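Local coordinates for protein botulinum neurotoxin type C1 (Clostridium botulinum, PDB 3N7K) that binds gangliosides on nerve cells through its receptor-binding domain, the part deposited here, and so probably brings the neurotoxin to its target neurons, at residues I349-Q354 against I366-F371; I283-I288 against D301-D306. All blocks are in the same frame, centred on the assembly; numbering follows the deposited sequence.

Interaction 1 (I349-Q354 against I366-F371); sequences IIFQIQ and IFKSNF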
loop_
_atom_site.group_PDB
_atom_site.type_symbol
_atom_site.label_atom_id
_atom_site.label_comp_id
_atom_site.label_asym_id
_atom_site.label_seq_id
_atom_site.Cartn_x
_atom_site.Cartn_y
_atom_site.Cartn_z
ATOM N N ILE A 349 16.554 22.143 10.088
ATOM C CA ILE A 349 16.094 21.208 9.057
ATOM C C ILE A 349 15.794 19.801 9.569
ATOM O O ILE A 349 15.514 18.882 8.781
ATOM C CB ILE A 349 17.148 21.047 7.932
ATOM C CG1 ILE A 349 18.390 20.316 8.475
ATOM C CG2 ILE A 349 17.533 22.400 7.385
ATOM C CD1 ILE A 349 19.461 20.005 7.423
ATOM N N ILE A 350 15.838 19.648 10.887
ATOM C CA ILE A 350 15.642 18.360 11.534
ATOM C C ILE A 350 14.213 17.961 11.874
ATOM O O ILE A 350 13.469 18.710 12.510
ATOM C CB ILE A 350 16.495 18.308 12.794
ATOM C CG1 ILE A 350 17.960 18.502 12.386
ATOM C CG2 ILE A 350 16.235 17.021 13.557
ATOM C CD1 ILE A 350 18.915 18.691 13.531
ATOM N N PHE A 351 13.854 16.752 11.458
ATOM C CA PHE A 351 12.526 16.202 11.680
ATOM C C PHE A 351 12.603 14.743 12.112
ATOM O O PHE A 351 13.614 14.075 11.922
ATOM C CB PHE A 351 11.702 16.284 10.397
ATOM C CG PHE A 351 11.545 17.679 9.852
ATOM C CD1 PHE A 351 12.511 18.230 9.005
ATOM C CD2 PHE A 351 10.406 18.443 10.160
ATOM C CE1 PHE A 351 12.347 19.527 8.466
ATOM C CE2 PHE A 351 10.236 19.731 9.629
ATOM C CZ PHE A 351 11.212 20.273 8.777
ATOM N N GLN A 352 11.524 14.260 12.708
ATOM C CA GLN A 352 11.432 12.877 13.145
ATOM C C GLN A 352 10.212 12.310 12.458
ATOM O O GLN A 352 9.130 12.889 12.516
ATOM C CB GLN A 352 11.246 12.786 14.651
ATOM C CG GLN A 352 11.265 11.353 15.158
ATOM C CD GLN A 352 11.045 11.266 16.656
ATOM O OE1 GLN A 352 9.950 11.567 17.151
ATOM N NE2 GLN A 352 12.083 10.857 17.391
ATOM N N ILE A 353 10.391 11.173 11.808
ATOM C CA ILE A 353 9.323 10.541 11.072
ATOM C C ILE A 353 8.617 9.449 11.882
ATOM O O ILE A 353 9.230 8.770 12.719
ATOM C CB ILE A 353 9.894 9.973 9.753
ATOM C CG1 ILE A 353 8.770 9.638 8.776
ATOM C CG2 ILE A 353 10.766 8.756 10.040
ATOM C CD1 ILE A 353 9.301 9.358 7.391
ATOM N N GLN A 354 7.319 9.297 11.628
ATOM C CA GLN A 354 6.497 8.304 12.314
ATOM C C GLN A 354 5.551 7.602 11.332
ATOM O O GLN A 354 4.803 8.251 10.604
ATOM C CB GLN A 354 5.681 8.980 13.414
ATOM C CG GLN A 354 5.743 8.306 14.763
ATOM C CD GLN A 354 7.125 8.330 15.381
ATOM O OE1 GLN A 354 7.911 7.405 15.190
ATOM N NE2 GLN A 354 7.433 9.392 16.127
ATOM N N ILE A 366 5.505 13.701 9.994
ATOM C CA ILE A 366 6.816 14.304 10.161
ATOM C C ILE A 366 6.754 15.364 11.239
ATOM O O ILE A 366 5.946 16.296 11.171
ATOM C CB ILE A 366 7.298 14.986 8.875
ATOM C CG1 ILE A 366 6.653 14.334 7.641
ATOM C CG2 ILE A 366 8.832 14.967 8.853
ATOM C CD1 ILE A 366 7.293 13.089 7.160
ATOM N N PHE A 367 7.632 15.231 12.222
ATOM C CA PHE A 367 7.657 16.169 13.329
ATOM C C PHE A 367 8.950 16.955 13.355
ATOM O O PHE A 367 9.975 16.480 12.884
ATOM C CB PHE A 367 7.491 15.408 14.633
ATOM C CG PHE A 367 6.230 14.619 14.702
ATOM C CD1 PHE A 367 5.121 15.118 15.366
ATOM C CD2 PHE A 367 6.140 13.386 14.068
ATOM C CE1 PHE A 367 3.930 14.396 15.401
ATOM C CE2 PHE A 367 4.956 12.654 14.091
ATOM C CZ PHE A 367 3.849 13.160 14.759
ATOM N N LYS A 368 8.893 18.162 13.903
ATOM C CA LYS A 368 10.073 19.001 13.998
ATOM C C LYS A 368 10.751 18.703 15.336
ATOM O O LYS A 368 10.160 18.889 16.402
ATOM C CB LYS A 368 9.672 20.484 13.904
ATOM C CG LYS A 368 10.845 21.461 13.838
ATOM C CD LYS A 368 11.528 21.459 12.480
ATOM C CE LYS A 368 12.950 21.989 12.584
ATOM N NZ LYS A 368 13.867 20.998 13.212
ATOM N N SER A 369 11.988 18.222 15.275
ATOM C CA SER A 369 12.731 17.901 16.487
ATOM C C SER A 369 14.141 18.478 16.485
ATOM O O SER A 369 14.575 19.116 15.521
ATOM C CB SER A 369 12.820 16.383 16.669
ATOM O OG SER A 369 13.625 15.781 15.670
ATOM N N ASN A 370 14.839 18.255 17.593
ATOM C CA ASN A 370 16.216 18.693 17.760
ATOM C C ASN A 370 17.093 17.550 17.240
ATOM O O ASN A 370 16.585 16.595 16.654
ATOM C CB ASN A 370 16.516 18.967 19.236
ATOM C CG ASN A 370 16.089 17.831 20.134
ATOM O OD1 ASN A 370 14.924 17.723 20.509
ATOM N ND2 ASN A 370 17.029 16.963 20.470
ATOM N N PHE A 371 18.400 17.639 17.459
ATOM C CA PHE A 371 19.326 16.612 16.980
ATOM C C PHE A 371 19.139 15.223 17.614
ATOM O O PHE A 371 19.237 14.210 16.920
ATOM C CB PHE A 371 20.775 17.090 17.172
ATOM C CG PHE A 371 21.767 16.421 16.244
ATOM C CD1 PHE A 371 22.310 15.171 16.549
ATOM C CD2 PHE A 371 22.133 17.027 15.039
ATOM C CE1 PHE A 371 23.198 14.533 15.667
ATOM C CE2 PHE A 371 23.019 16.394 14.153
ATOM C CZ PHE A 371 23.550 15.145 14.470
#

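Interaction 2 (I283-I288 against D301-D306); sequences IIIKRI and DILYFD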
loop_
_atom_site.group_PDB
_atom_site.type_symbol
_atom_site.label_atom_id
_atom_site.label_comp_id
_atom_site.label_asym_id
_atom_site.label_seq_id
_atom_site.Cartn_x
_atom_site.Cartn_y
_atom_site.Cartn_z
ATOM N N ILE A 283 12.309 14.348 -3.781
ATOM C CA ILE A 283 12.902 14.511 -2.469
ATOM C C ILE A 283 13.725 13.275 -2.111
ATOM O O ILE A 283 13.476 12.183 -2.639
ATOM C CB ILE A 283 11.772 14.720 -1.416
ATOM C CG1 ILE A 283 11.737 16.179 -0.988
ATOM C CG2 ILE A 283 11.950 13.798 -0.215
ATOM C CD1 ILE A 283 12.989 16.600 -0.271
ATOM N N ILE A 284 14.712 13.447 -1.237
ATOM C CA ILE A 284 15.505 12.321 -0.775
ATOM C C ILE A 284 15.547 12.452 0.735
ATOM O O ILE A 284 15.730 13.552 1.256
ATOM C CB ILE A 284 16.938 12.321 -1.357
ATOM C CG1 ILE A 284 16.877 12.039 -2.866
ATOM C CG2 ILE A 284 17.783 11.246 -0.651
ATOM C CD1 ILE A 284 18.155 12.309 -3.597
ATOM N N ILE A 285 15.354 11.334 1.434
ATOM C CA ILE A 285 15.340 11.338 2.891
ATOM C C ILE A 285 16.702 10.977 3.444
ATOM O O ILE A 285 17.213 9.892 3.187
ATOM C CB ILE A 285 14.296 10.347 3.446
ATOM C CG1 ILE A 285 13.033 10.365 2.573
ATOM C CG2 ILE A 285 13.911 10.757 4.856
ATOM C CD1 ILE A 285 12.078 9.220 2.828
ATOM N N LYS A 286 17.282 11.895 4.215
ATOM C CA LYS A 286 18.607 11.704 4.799
ATOM C C LYS A 286 18.520 11.379 6.289
ATOM O O LYS A 286 17.895 12.120 7.049
ATOM C CB LYS A 286 19.423 12.975 4.579
ATOM C CG LYS A 286 19.463 13.433 3.110
ATOM C CD LYS A 286 20.092 12.360 2.189
ATOM C CE LYS A 286 21.563 12.095 2.579
ATOM N NZ LYS A 286 22.293 11.097 1.736
ATOM N N ARG A 287 19.154 10.279 6.705
ATOM C CA ARG A 287 19.122 9.851 8.111
ATOM C C ARG A 287 20.105 10.529 9.037
ATOM O O ARG A 287 21.237 10.789 8.673
ATOM C CB ARG A 287 19.354 8.349 8.226
ATOM C CG ARG A 287 19.442 7.863 9.666
ATOM C CD ARG A 287 19.792 6.385 9.725
ATOM N NE ARG A 287 21.169 6.117 9.313
ATOM C CZ ARG A 287 21.553 5.006 8.689
ATOM N NH1 ARG A 287 22.825 4.831 8.353
ATOM N NH2 ARG A 287 20.659 4.074 8.378
ATOM N N ILE A 288 19.668 10.785 10.261
ATOM C CA ILE A 288 20.522 11.409 11.258
ATOM C C ILE A 288 20.737 10.405 12.394
ATOM O O ILE A 288 21.856 10.228 12.878
ATOM C CB ILE A 288 19.884 12.729 11.767
ATOM C CG1 ILE A 288 20.023 13.797 10.680
ATOM C CG2 ILE A 288 20.537 13.180 13.074
ATOM C CD1 ILE A 288 19.260 15.055 10.946
ATOM N N ASP A 301 13.005 7.672 13.867
ATOM C CA ASP A 301 14.245 8.018 13.181
ATOM C C ASP A 301 14.304 9.523 12.941
ATOM O O ASP A 301 13.296 10.127 12.560
ATOM C CB ASP A 301 14.311 7.304 11.833
ATOM C CG ASP A 301 14.908 5.923 11.930
ATOM O OD1 ASP A 301 14.945 5.365 13.051
ATOM O OD2 ASP A 301 15.327 5.393 10.876
ATOM N N ILE A 302 15.473 10.129 13.169
ATOM C CA ILE A 302 15.647 11.564 12.935
ATOM C C ILE A 302 16.253 11.708 11.547
ATOM O O ILE A 302 17.052 10.871 11.119
ATOM C CB ILE A 302 16.579 12.240 13.978
ATOM C CG1 ILE A 302 15.992 12.127 15.386
ATOM C CG2 ILE A 302 16.689 13.722 13.676
ATOM C CD1 ILE A 302 15.828 10.716 15.880
ATOM N N LEU A 303 15.878 12.777 10.849
ATOM C CA LEU A 303 16.337 12.992 9.480
ATOM C C LEU A 303 16.011 14.381 8.923
ATOM O O LEU A 303 15.386 15.204 9.589
ATOM C CB LEU A 303 15.664 11.943 8.594
ATOM C CG LEU A 303 14.193 11.704 8.975
ATOM C CD1 LEU A 303 13.322 12.847 8.522
ATOM C CD2 LEU A 303 13.719 10.422 8.352
ATOM N N TYR A 304 16.463 14.632 7.697
ATOM C CA TYR A 304 16.156 15.873 6.995
ATOM C C TYR A 304 15.852 15.466 5.570
ATOM O O TYR A 304 15.924 14.280 5.229
ATOM C CB TYR A 304 17.308 16.879 7.010
ATOM C CG TYR A 304 18.620 16.388 6.457
ATOM C CD1 TYR A 304 19.436 15.542 7.213
ATOM C CD2 TYR A 304 19.080 16.811 5.201
ATOM C CE1 TYR A 304 20.678 15.133 6.748
ATOM C CE2 TYR A 304 20.323 16.404 4.717
ATOM C CZ TYR A 304 21.117 15.566 5.504
ATOM O OH TYR A 304 22.354 15.157 5.068
ATOM N N PHE A 305 15.507 16.441 4.741
ATOM C CA PHE A 305 15.171 16.151 3.361
ATOM C C PHE A 305 15.944 17.042 2.408
ATOM O O PHE A 305 16.080 18.236 2.638
ATOM C CB PHE A 305 13.667 16.343 3.131
ATOM C CG PHE A 305 12.804 15.596 4.104
ATOM C CD1 PHE A 305 12.683 16.029 5.426
ATOM C CD2 PHE A 305 12.142 14.439 3.718
ATOM C CE1 PHE A 305 11.912 15.310 6.360
ATOM C CE2 PHE A 305 11.375 13.716 4.633
ATOM C CZ PHE A 305 11.262 14.154 5.961
ATOM N N ASP A 306 16.435 16.449 1.330
ATOM C CA ASP A 306 17.180 17.173 0.322
ATOM C C ASP A 306 16.352 17.317 -0.944
ATOM O O ASP A 306 15.776 16.351 -1.433
ATOM C CB ASP A 306 18.459 16.416 -0.040
ATOM C CG ASP A 306 19.588 16.677 0.924
ATOM O OD1 ASP A 306 20.678 16.107 0.708
ATOM O OD2 ASP A 306 19.397 17.449 1.889
#

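Interaction 1 (I349-Q354 against I366-F371)
Gln352 and Phe367 form an antiparallel hydrogen-bonded pair between strands 351-354 and 366-369, whose axes come within 4.3 Å and run at 150° to each other. These are the two arms of a beta hairpin in the C-terminal receptor-binding region, which belongs to the beta-trefoil clan. Of the pair's two backbone bonds, Phe367 N to Gln352 O (2.8 Å) is the more securely placed.

Phe351, Ile353, Ile366 and Lys368 project from one face of the hairpin. There Lys368 doubles back over Phe351: its CD sits above the ring, 4.0 Å from the centroid and 28° off the normal, a CH-pi contact. Bends at chi2 and chi4 curl the chain so that its ammonium returns to the backbone, where NZ is hydrogen-bonded to Asp347 O; its modelled approach to Ile350 O is too short to rely on. Beside this, Ile366 CG2 reaches Phe351 CB at 3.5 Å, while the side chains of Ile353 and Ile366 run alongside one another, pointing the same way. Phe305 of strand 302-308 also packs against Ile366.

On the other face, the Phe367 ring turns its edge to Gln352 O and to Gln354 CB, its CE2 lying 3.8 Å from that CB. Ile376 and Ile379 of strand 376-387 touch the same phenylalanine. Past the pairing, Ile350 and Phe371 meet at a slant, CD1 of the isoleucine 3.9 Å from Phe371 CD2. Ser369 N hydrogen-bonds to Ile350 O at 3.2 Å from above the carbonyl plane, 41° out of it and off the lone pairs, and Ser369 OG bonds to Asn370 O on an in-plane lone pair.

Interaction 2 (I283-I288 against D301-D306)
Lys286 lies across Tyr304, its CB over one face of the phenol ring in a CH-pi contact, 3.3 Å from the centroid and 18° off the normal. CB is offset toward the rim, and CG follows it across the same ring, 3.5 Å from Tyr304 CE2. Because Tyr304 CG stands between its own backbone N and carbonyl carbon (chi1 56°), the ring is folded back over the neighbouring strand and meets the lysine. Ile288 comes to the edge of this ring at about a right angle, with CD1 3.8 Å from Tyr304 CD1, and its CB and CG2 pack on Ile302 CG2.

The backbones beneath are antiparallel strands 283-287 and 302-306 of an antiparallel sheet in the beta-trefoil domain, inclined at 149°. Ile284 pairs with Asp306 through two bonds in their carbonyl planes, the straighter being Asp306 N to Ile284 O (3.0 Å). Lys286 N then bonds to Tyr304 O at 2.9 Å, and Ile288 N to Ile302 O at 2.8 Å.

On the opposite face, which Arg287 shares, Ile285, Leu303 and Phe305 make an apolar cluster: Ile285 CG2 lies 3.5 Å from Leu303 CD2 and also reaches Phe305 CE2, with Leu241 and Tyr247 touching Ile285 from outside. Further out, bends at chi2 and chi3 carry the lysine's end away from the ring to Asn244 OD1, its hydrogen-bond acceptor. Asp306 touches only the aliphatic part of that lysine here; its OD1 is 5.4 Å from Lys286 NZ, too far for a salt bridge, though the charge may still be felt there. Arg287 NH2 is held by Asp294 O.

In the fold
Interactions 1 and 2 are consecutive along the chain and lie side by side in one antiparallel sheet, their centres about 9 Å apart. Strand 302-308 is shared ground: it pairs with 283-287 and with 351-358, and also with 313-318. Two probable hydrogen bonds join the contacts directly, Leu303 N to Phe351 O at 2.8 Å and Ile353 N to Asp301 O at 3.2 Å. Ile350 CG2 lies 3.3 Å from Ile302 CG2, a close packing contact. Thus the order across the sheet is 283-288, 301-306, 349-354, 366-371. Both are strand pairings within the trefoil domain, and no ganglioside contact can be read from their atoms.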